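PDB 4GLT: glutathione S-transferase-like protein from Methylobacillus flagellatus, which binds glutathione and probably acts as a transferase of the glutathione S-transferase family. Local coordinates for residues L101-D105 / H106-I110; G138-S142 / A143-K147. All coordinates share one frame; numbering follows the deposited sequence.

Contacts 1 and 2 sit at the starts of two helices that follow each other in the chain, 106-133 and 142-162, both in the all-helical C-terminal half of the glutathione S-transferase fold. In each, an aspartate caps the first turn. Contact 1 comes first, where the loop after helix 85-93 enters helix 106-133; that long helix then runs its course before the loop of contact 2 leads into helix 142-162. Their centres lie 38 Å apart, with nearest atoms about 23 Å from each other, and they do not touch. Both reach the second subunit, and Lys147 of contact 2 also meets a glutathione held largely by that subunit.

Contact 1 (L101-D105 / H106-I110); sequences LIPQD and HTAKI
Lys109 N donates to Asp105 O over 2.8 Å, approaching nearly along the C=O axis (164° at the oxygen), and so closes the first turn of helix 106-133. Asp105 is the N-cap residue, and its side chain adds a weak capping bond: OD1 accepts from Thr107 N at 3.3 Å with an N-H...O angle of 139°. Having CG anti to the backbone N (chi1 164°) swings the carboxylate back over the open end of the helix. The side chains of Asp105 and Thr107 then lie side by side and point the same way, although Asp105 OD1 and the Thr107 hydroxyl oxygen OG1 remain 3.7 Å apart.

Beyond the cap, the loop folds against the same turn. Pro103 presents its ring to Ala108, CB meeting CB at 3.6 Å in an apolar contact, while Pro103 O closes to 3.1 Å of Lys109 CB. The lysine chain, bent at chi2 and chi3, passes this carbonyl and brings CD to 3.9 Å from Ile102 CG2. On the loop side, the backbone N atoms of Leu101 and Ile102 are hydrogen-bonded to the carboxylate of Asp93, which ties the loop to the end of helix 85-93. His106 meets the ring of His94 of the second subunit, so this helix start also contributes to the dimer interface.

The Asp105 carboxylate, placed beside the first amide groups of the helix, would be expected to be stabilised in its charged form by the helix dipole.

Contact 2 (G138-S142 / A143-K147); sequences GMQDS and AVIEK. With GSH (glutathione), chain F.
Asp141 and Val144 meet in an N-cap at the start of helix 142-162, their side chains crossing at about a right angle. With chi1 at 174° the carboxylate of Asp141 extends opposite the backbone N and turns toward the first turn. There OD1 accepts from Val144 N, 3.3 Å away with an N-H...O angle of 154°; it also lies so close to Ala143 N, 2.5 Å, that this second bond is modelled too short to be read in detail. The Val144 donor stands well above the carboxylate plane, 72° out of it. Val144 CG2 lies against the other branch of the carboxylate, 3.7 Å from Asp141 OD2, so a methyl group flanks the cap.

Ser142 takes its place in the first turn through its backbone, its O accepting from Glu146 N at 3.0 Å. Ile145 lies with its CB 3.6 Å from that same Ser142 O. The backbone N of the capping residue, Asp141, is hydrogen-bonded to Glu132 of helix 106-133, and Asp141 also packs on Met139 of the second subunit.

Farther along the helix, Lys147 extends away from the cap toward a glutathione that is also bound by Lys151 and by Ser85, Ile71 and Lys70 of the second subunit. Lys147 NZ makes a weak hydrogen bond to the glutathione carboxylate oxygen O32 at 3.2 Å.

Contact 1 (L101-D105 / H106-I110)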
ATOM      1  N   LEU A 101      13.652  -1.601  12.877  1.00 59.93           N
ATOM      2  CA  LEU A 101      12.377  -0.956  12.678  1.00 63.08           C
ATOM      3  C   LEU A 101      11.340  -2.021  12.389  1.00 74.50           C
ATOM      4  O   LEU A 101      10.201  -1.915  12.804  1.00 75.15           O
ATOM      5  CB  LEU A 101      12.461   0.103  11.589  1.00 51.58           C
ATOM      6  CG  LEU A 101      13.419   1.236  11.942  1.00 57.48           C
ATOM      7  CD1 LEU A 101      13.472   2.287  10.863  1.00 47.56           C
ATOM      8  CD2 LEU A 101      13.050   1.851  13.256  1.00 52.21           C
ATOM      9  N   ILE A 102      11.746  -3.041  11.648  1.00 56.70           N
ATOM     10  CA  ILE A 102      10.894  -4.183  11.409  1.00 54.79           C
ATOM     11  C   ILE A 102      11.484  -5.399  12.105  1.00 55.71           C
ATOM     12  O   ILE A 102      12.524  -5.896  11.711  1.00 60.93           O
ATOM     13  CB  ILE A 102      10.814  -4.488   9.929  1.00 51.34           C
ATOM     14  CG1 ILE A 102      10.287  -3.275   9.178  1.00 54.40           C
ATOM     15  CG2 ILE A 102       9.928  -5.671   9.695  1.00 60.29           C
ATOM     16  CD1 ILE A 102      10.255  -3.462   7.714  1.00 53.59           C
ATOM     17  N   PRO A 103      10.791  -5.908  13.107  1.00 52.69           N
ATOM     18  CA  PRO A 103      11.305  -7.028  13.886  1.00 56.43           C
ATOM     19  C   PRO A 103      11.606  -8.269  13.045  1.00 62.17           C
ATOM     20  O   PRO A 103      10.886  -8.576  12.098  1.00 66.75           O
ATOM     21  CB  PRO A 103      10.166  -7.322  14.868  1.00 58.69           C
ATOM     22  CG  PRO A 103       9.458  -6.018  15.003  1.00 60.54           C
ATOM     23  CD  PRO A 103       9.499  -5.424  13.624  1.00 52.07           C
ATOM     24  N   GLN A 104      12.674  -8.968  13.401  1.00 65.31           N
ATOM     25  CA  GLN A 104      13.053 -10.219  12.753  1.00 78.91           C
ATOM     26  C   GLN A 104      12.040 -11.335  13.036  1.00 85.11           C
ATOM     27  O   GLN A 104      11.735 -12.140  12.156  1.00 81.83           O
ATOM     28  CB  GLN A 104      14.452 -10.636  13.223  1.00 80.47           C
ATOM     29  CG  GLN A 104      15.014 -11.890  12.571  1.00 74.92           C
ATOM     30  CD  GLN A 104      16.533 -11.929  12.620  1.00108.49           C
ATOM     31  OE1 GLN A 104      17.184 -10.904  12.834  1.00124.25           O
ATOM     32  NE2 GLN A 104      17.107 -13.114  12.419  1.00101.69           N
ATOM     33  N   ASP A 105      11.522 -11.382  14.262  1.00 63.81           N
ATOM     34  CA  ASP A 105      10.546 -12.410  14.639  1.00 73.93           C
ATOM     35  C   ASP A 105       9.223 -12.241  13.889  1.00 65.97           C
ATOM     36  O   ASP A 105       8.652 -11.148  13.844  1.00 81.85           O
ATOM     37  CB  ASP A 105      10.301 -12.407  16.149  1.00 77.96           C
ATOM     38  CG  ASP A 105       9.047 -13.172  16.532  1.00 93.80           C
ATOM     39  OD1 ASP A 105       8.742 -14.178  15.861  1.00107.19           O
ATOM     40  OD2 ASP A 105       8.360 -12.765  17.492  1.00115.18           O
ATOM     41  N   HIS A 106       8.733 -13.326  13.304  1.00 69.58           N
ATOM     42  CA  HIS A 106       7.593 -13.232  12.397  1.00 77.20           C
ATOM     43  C   HIS A 106       6.327 -12.697  13.070  1.00 65.54           C
ATOM     44  O   HIS A 106       5.642 -11.837  12.515  1.00 62.00           O
ATOM     45  CB  HIS A 106       7.322 -14.573  11.708  1.00 76.74           C
ATOM     46  CG  HIS A 106       6.808 -14.431  10.307  1.00 93.33           C
ATOM     47  ND1 HIS A 106       5.474 -14.557   9.983  1.00 91.40           N
ATOM     48  CD2 HIS A 106       7.451 -14.158   9.144  1.00103.88           C
ATOM     49  CE1 HIS A 106       5.317 -14.376   8.684  1.00 87.33           C
ATOM     50  NE2 HIS A 106       6.502 -14.133   8.151  1.00 78.95           N
ATOM     51  N   THR A 107       6.015 -13.203  14.259  1.00 61.83           N
ATOM     52  CA  THR A 107       4.859 -12.708  14.998  1.00 60.84           C
ATOM     53  C   THR A 107       4.947 -11.186  15.085  1.00 57.22           C
ATOM     54  O   THR A 107       4.105 -10.459  14.534  1.00 76.03           O
ATOM     55  CB  THR A 107       4.794 -13.314  16.417  1.00 60.47           C
ATOM     56  OG1 THR A 107       5.075 -14.716  16.350  1.00 82.09           O
ATOM     57  CG2 THR A 107       3.410 -13.127  17.030  1.00 54.16           C
ATOM     58  N   ALA A 108       5.989 -10.710  15.759  1.00 59.22           N
ATOM     59  CA  ALA A 108       6.225  -9.274  15.915  1.00 56.27           C
ATOM     60  C   ALA A 108       6.214  -8.508  14.592  1.00 56.71           C
ATOM     61  O   ALA A 108       5.710  -7.394  14.523  1.00 64.87           O
ATOM     62  CB  ALA A 108       7.529  -9.022  16.656  1.00 51.96           C
ATOM     63  N   LYS A 109       6.770  -9.100  13.543  1.00 57.93           N
ATOM     64  CA  LYS A 109       6.880  -8.397  12.263  1.00 60.57           C
ATOM     65  C   LYS A 109       5.543  -8.247  11.525  1.00 50.19           C
ATOM     66  O   LYS A 109       5.253  -7.215  10.912  1.00 50.06           O
ATOM     67  CB  LYS A 109       7.921  -9.082  11.379  1.00 57.97           C
ATOM     68  CG  LYS A 109       7.440  -9.359   9.977  1.00 54.42           C
ATOM     69  CD  LYS A 109       8.568  -9.291   8.969  1.00 61.90           C
ATOM     70  CE  LYS A 109       9.520 -10.457   9.107  1.00 71.09           C
ATOM     71  NZ  LYS A 109      10.568 -10.367   8.051  1.00 79.69           N
ATOM     72  N   ILE A 110       4.717  -9.278  11.586  1.00 56.85           N
ATOM     73  CA  ILE A 110       3.376  -9.161  11.044  1.00 54.00           C
ATOM     74  C   ILE A 110       2.589  -8.160  11.896  1.00 51.89           C
ATOM     75  O   ILE A 110       1.828  -7.341  11.380  1.00 58.23           O
ATOM     76  CB  ILE A 110       2.663 -10.524  11.016  1.00 62.06           C
ATOM     77  CG1 ILE A 110       3.398 -11.479  10.073  1.00 53.61           C
ATOM     78  CG2 ILE A 110       1.215 -10.351  10.586  1.00 62.35           C
ATOM     79  CD1 ILE A 110       3.306 -11.101   8.609  1.00 48.74           C
TER

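Contact 2 (G138-S142 / A143-K147)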
ATOM      1  N   GLY A 138     -18.809  22.420  -8.391  1.00 89.15           N
ATOM      2  CA  GLY A 138     -19.972  21.615  -8.758  1.00 92.81           C
ATOM      3  C   GLY A 138     -19.838  20.141  -8.355  1.00104.19           C
ATOM      4  O   GLY A 138     -20.703  19.596  -7.664  1.00103.03           O
ATOM      5  N   MET A 139     -18.754  19.500  -8.786  1.00 97.99           N
ATOM      6  CA  MET A 139     -18.604  18.052  -8.625  1.00 96.21           C
ATOM      7  C   MET A 139     -17.916  17.624  -7.328  1.00 84.77           C
ATOM      8  O   MET A 139     -16.807  17.101  -7.352  1.00 85.27           O
ATOM      9  CB  MET A 139     -17.902  17.444  -9.848  1.00 94.83           C
ATOM     10  CG  MET A 139     -16.703  18.231 -10.353  1.00 95.54           C
ATOM     11  SD  MET A 139     -16.746  18.474 -12.146  1.00 99.19           S
ATOM     12  CE  MET A 139     -15.107  19.142 -12.428  1.00 91.83           C
ATOM     13  N   GLN A 140     -18.599  17.814  -6.205  1.00 90.45           N
ATOM     14  CA  GLN A 140     -18.046  17.477  -4.899  1.00 74.12           C
ATOM     15  C   GLN A 140     -19.091  16.790  -4.019  1.00 83.23           C
ATOM     16  O   GLN A 140     -20.201  17.294  -3.854  1.00101.53           O
ATOM     17  CB  GLN A 140     -17.538  18.746  -4.228  1.00 78.67           C
ATOM     18  CG  GLN A 140     -16.823  18.526  -2.911  1.00 75.97           C
ATOM     19  CD  GLN A 140     -16.243  19.818  -2.380  1.00 97.21           C
ATOM     20  OE1 GLN A 140     -16.003  19.963  -1.179  1.00100.85           O
ATOM     21  NE2 GLN A 140     -16.026  20.777  -3.279  1.00 84.27           N
ATOM     22  N   ASP A 141     -18.728  15.648  -3.438  1.00 85.84           N
ATOM     23  CA  ASP A 141     -19.713  14.766  -2.816  1.00 89.67           C
ATOM     24  C   ASP A 141     -19.542  14.557  -1.310  1.00 72.41           C
ATOM     25  O   ASP A 141     -18.666  13.822  -0.869  1.00 65.45           O
ATOM     26  CB  ASP A 141     -19.726  13.414  -3.536  1.00 97.45           C
ATOM     27  CG  ASP A 141     -20.622  12.395  -2.857  1.00 88.93           C
ATOM     28  OD1 ASP A 141     -20.981  12.599  -1.672  1.00 80.52           O
ATOM     29  OD2 ASP A 141     -20.963  11.388  -3.515  1.00 80.67           O
ATOM     30  N   SER A 142     -20.416  15.184  -0.532  1.00 78.84           N
ATOM     31  CA  SER A 142     -20.352  15.133   0.928  1.00 72.77           C
ATOM     32  C   SER A 142     -20.366  13.709   1.521  1.00 69.63           C
ATOM     33  O   SER A 142     -19.884  13.490   2.636  1.00 71.44           O
ATOM     34  CB  SER A 142     -21.507  15.954   1.510  1.00 74.80           C
ATOM     35  OG  SER A 142     -21.657  15.725   2.900  1.00 99.76           O
ATOM     36  N   ALA A 143     -20.929  12.758   0.780  1.00 71.92           N
ATOM     37  CA  ALA A 143     -21.064  11.374   1.251  1.00 71.26           C
ATOM     38  C   ALA A 143     -19.711  10.685   1.295  1.00 75.23           C
ATOM     39  O   ALA A 143     -19.396   9.945   2.231  1.00 65.62           O
ATOM     40  CB  ALA A 143     -22.012  10.601   0.347  1.00 68.22           C
ATOM     41  N   VAL A 144     -18.924  10.939   0.256  1.00 67.24           N
ATOM     42  CA  VAL A 144     -17.585  10.404   0.124  1.00 67.37           C
ATOM     43  C   VAL A 144     -16.721  10.870   1.286  1.00 62.42           C
ATOM     44  O   VAL A 144     -16.010  10.084   1.907  1.00 74.86           O
ATOM     45  CB  VAL A 144     -16.966  10.884  -1.198  1.00 67.91           C
ATOM     46  CG1 VAL A 144     -15.479  10.600  -1.231  1.00 57.78           C
ATOM     47  CG2 VAL A 144     -17.683  10.243  -2.376  1.00 63.95           C
ATOM     48  N   ILE A 145     -16.805  12.159   1.585  1.00 74.04           N
ATOM     49  CA  ILE A 145     -16.085  12.726   2.711  1.00 67.50           C
ATOM     50  C   ILE A 145     -16.514  12.044   4.012  1.00 65.14           C
ATOM     51  O   ILE A 145     -15.681  11.645   4.829  1.00 67.13           O
ATOM     52  CB  ILE A 145     -16.345  14.239   2.799  1.00 68.06           C
ATOM     53  CG1 ILE A 145     -15.852  14.925   1.524  1.00 75.52           C
ATOM     54  CG2 ILE A 145     -15.679  14.833   4.031  1.00 63.10           C
ATOM     55  CD1 ILE A 145     -16.183  16.401   1.450  1.00 75.62           C
ATOM     56  N   GLU A 146     -17.822  11.906   4.191  1.00 66.92           N
ATOM     57  CA  GLU A 146     -18.373  11.292   5.391  1.00 75.28           C
ATOM     58  C   GLU A 146     -17.828   9.874   5.584  1.00 67.93           C
ATOM     59  O   GLU A 146     -17.315   9.524   6.649  1.00 67.50           O
ATOM     60  CB  GLU A 146     -19.899  11.257   5.291  1.00 83.36           C
ATOM     61  CG  GLU A 146     -20.623  11.411   6.618  1.00113.77           C
ATOM     62  CD  GLU A 146     -20.032  10.542   7.712  1.00121.80           C
ATOM     63  OE1 GLU A 146     -18.804  10.625   7.942  1.00118.15           O
ATOM     64  OE2 GLU A 146     -20.799   9.783   8.344  1.00127.05           O
ATOM     65  N   LYS A 147     -17.933   9.068   4.552  1.00 62.46           N
ATOM     66  CA  LYS A 147     -17.476   7.699   4.602  1.00 72.27           C
ATOM     67  C   LYS A 147     -16.001   7.589   4.969  1.00 71.75           C
ATOM     68  O   LYS A 147     -15.616   6.789   5.800  1.00 62.33           O
ATOM     69  CB  LYS A 147     -17.713   7.061   3.247  1.00 69.43           C
ATOM     70  CG  LYS A 147     -17.621   5.575   3.222  1.00 68.82           C
ATOM     71  CD  LYS A 147     -17.643   5.107   1.800  1.00 87.06           C
ATOM     72  CE  LYS A 147     -17.371   3.635   1.666  1.00 94.76           C
ATOM     73  NZ  LYS A 147     -16.957   3.353   0.266  1.00 94.09           N
TER
HETATM   74  N1  GSH F 301      -5.357  -1.694  -0.256  1.00 58.14           N
HETATM   75  CA1 GSH F 301      -6.088  -2.785   0.430  1.00 54.47           C
HETATM   76  C1  GSH F 301      -5.526  -4.131   0.050  1.00 43.52           C
HETATM   77  O11 GSH F 301      -6.010  -5.116   0.638  1.00 50.86           O
HETATM   78  O12 GSH F 301      -4.607  -4.225  -0.806  1.00 53.03           O
HETATM   79  CB1 GSH F 301      -7.613  -2.713   0.248  1.00 70.04           C
HETATM   80  CG1 GSH F 301      -8.116  -2.708  -1.195  1.00 58.35           C
HETATM   81  CD1 GSH F 301      -9.548  -2.206  -1.285  1.00 52.27           C
HETATM   82  OE1 GSH F 301      -9.795  -1.020  -1.133  1.00 62.00           O
HETATM   83  N2  GSH F 301     -10.520  -3.090  -1.547  1.00 54.44           N
HETATM   84  CA2 GSH F 301     -11.879  -2.659  -1.855  1.00 65.77           C
HETATM   85  C2  GSH F 301     -12.695  -2.332  -0.632  1.00 58.20           C
HETATM   86  O2  GSH F 301     -12.857  -3.162   0.251  1.00 53.48           O
HETATM   87  CB2 GSH F 301     -12.588  -3.717  -2.698  1.00 59.17           C
HETATM   88  SG2 GSH F 301     -11.825  -3.875  -4.341  1.00 69.92           S
HETATM   89  N3  GSH F 301     -13.218  -1.097  -0.569  1.00 69.85           N
HETATM   90  CA3 GSH F 301     -14.207  -0.748   0.441  1.00 64.92           C
HETATM   91  C3  GSH F 301     -14.150   0.691   0.930  1.00 75.91           C
HETATM   92  O31 GSH F 301     -13.159   1.407   0.652  1.00 59.49           O
HETATM   93  O32 GSH F 301     -15.114   1.124   1.606  1.00 62.93           O